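ADP compounds hydrolase nudE (Escherichia coli, PDB 1VHZ) hydrolyses ADP-ribose to AMP and ribose 5-phosphate, and also acts on Ap3A, Ap2A and NADH, using magnesium or another divalent cation. Local coordinates at residues M53-P56 and H61-L64. Residues are numbered along the deposited sequence; the frame is centred on the assembly and turned at random.
Sequences MIVP and HLIL
Pro56 and Ile63 carry most of this contact, through one backbone bond and the side chains beside it. Ile63 N donates to Pro56 O at 3.0 Å; the N-H...O angle of 143° shows a bent bond. The same carbonyl oxygen receives a CA-H...O contact from Leu62 CA at 3.4 Å. The return bond to Ile63 O cannot form, because the imide nitrogen of Pro56 carries no hydrogen; ring atom Pro56 CD lies 3.5 Å from that oxygen instead. A water donates to Ile63 O at 2.9 Å and more weakly to Ile54 O, bridging the segments where they diverge. Alongside, the proline ring meets the isoleucine at about a right angle, with Pro56 CG 4.0 Å from Ile63 CB. Val55 and Leu62 run alongside each other in matching direction and touch lightly, Val55 CG1 to Leu62 CD1 at 4.1 Å. The axes of 53-56 and 61-64 run at 141°, well short of straight antiparallel. Further out, Leu98 of helix 90-102 packs on Pro56, whereas Phe79 touches Val55. The arrangement belongs to the beta hairpin of strands 51-58 and 61-69 within the mixed sheet of the Nudix fold, beside the helix bearing the probable metal ligands Glu97 and Glu101.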
# COMPACT_ATOMS: atom_id res chain seq x y z
N MET A 53 -0.53 -1.99 -12.52
CA MET A 53 -1.95 -2.15 -12.16
C MET A 53 -2.72 -1.44 -13.28
O MET A 53 -2.34 -0.33 -13.66
CB MET A 53 -2.29 -1.63 -10.78
CG MET A 53 -3.71 -1.07 -10.63
SD MET A 53 -4.11 -0.53 -8.94
CE MET A 53 -2.47 -0.06 -8.41
N ILE A 54 -3.71 -2.10 -13.84
CA ILE A 54 -4.46 -1.52 -14.95
C ILE A 54 -5.91 -1.23 -14.60
O ILE A 54 -6.62 -2.03 -14.01
CB ILE A 54 -4.48 -2.47 -16.18
CG1 ILE A 54 -3.08 -2.99 -16.47
CG2 ILE A 54 -5.04 -1.75 -17.40
CD1 ILE A 54 -2.73 -4.25 -15.72
N VAL A 55 -6.32 -0.03 -14.97
CA VAL A 55 -7.66 0.46 -14.76
C VAL A 55 -8.33 0.68 -16.12
O VAL A 55 -8.22 1.74 -16.72
CB VAL A 55 -7.63 1.78 -13.96
CG1 VAL A 55 -9.03 2.30 -13.73
CG2 VAL A 55 -6.92 1.58 -12.60
N PRO A 56 -9.06 -0.32 -16.57
CA PRO A 56 -9.78 -0.28 -17.82
C PRO A 56 -11.12 0.43 -17.70
O PRO A 56 -11.87 0.26 -16.74
CB PRO A 56 -10.01 -1.74 -18.20
CG PRO A 56 -9.40 -2.56 -17.12
CD PRO A 56 -9.24 -1.65 -15.93
N HIS A 61 -17.81 2.75 -17.72
CA HIS A 61 -17.71 1.85 -16.60
C HIS A 61 -16.23 1.46 -16.40
O HIS A 61 -15.42 1.45 -17.32
CB HIS A 61 -18.51 0.55 -16.77
CG HIS A 61 -20.00 0.70 -16.64
ND1 HIS A 61 -20.75 1.41 -17.56
CD2 HIS A 61 -20.88 0.25 -15.71
CE1 HIS A 61 -22.02 1.40 -17.18
NE2 HIS A 61 -22.12 0.69 -16.08
N LEU A 62 -15.92 1.20 -15.15
CA LEU A 62 -14.61 0.67 -14.78
C LEU A 62 -14.76 -0.86 -14.96
O LEU A 62 -15.90 -1.33 -14.84
CB LEU A 62 -14.39 0.90 -13.29
CG LEU A 62 -13.45 1.95 -12.77
CD1 LEU A 62 -13.10 3.02 -13.77
CD2 LEU A 62 -13.99 2.55 -11.48
N ILE A 63 -13.71 -1.56 -15.26
CA ILE A 63 -13.76 -3.01 -15.35
C ILE A 63 -12.94 -3.53 -14.14
O ILE A 63 -11.74 -3.30 -14.13
CB ILE A 63 -13.16 -3.67 -16.59
CG1 ILE A 63 -13.78 -3.18 -17.89
CG2 ILE A 63 -13.33 -5.19 -16.46
CD1 ILE A 63 -15.28 -3.36 -17.98
N LEU A 64 -13.60 -4.12 -13.16
CA LEU A 64 -12.90 -4.62 -11.98
C LEU A 64 -12.86 -6.15 -12.07
O LEU A 64 -13.64 -6.69 -12.86
CB LEU A 64 -13.69 -4.32 -10.70
CG LEU A 64 -13.93 -2.88 -10.25
CD1 LEU A 64 -12.62 -2.17 -9.95
CD2 LEU A 64 -14.75 -2.08 -11.24
O HOH W 1 -9.11 -4.43 -13.61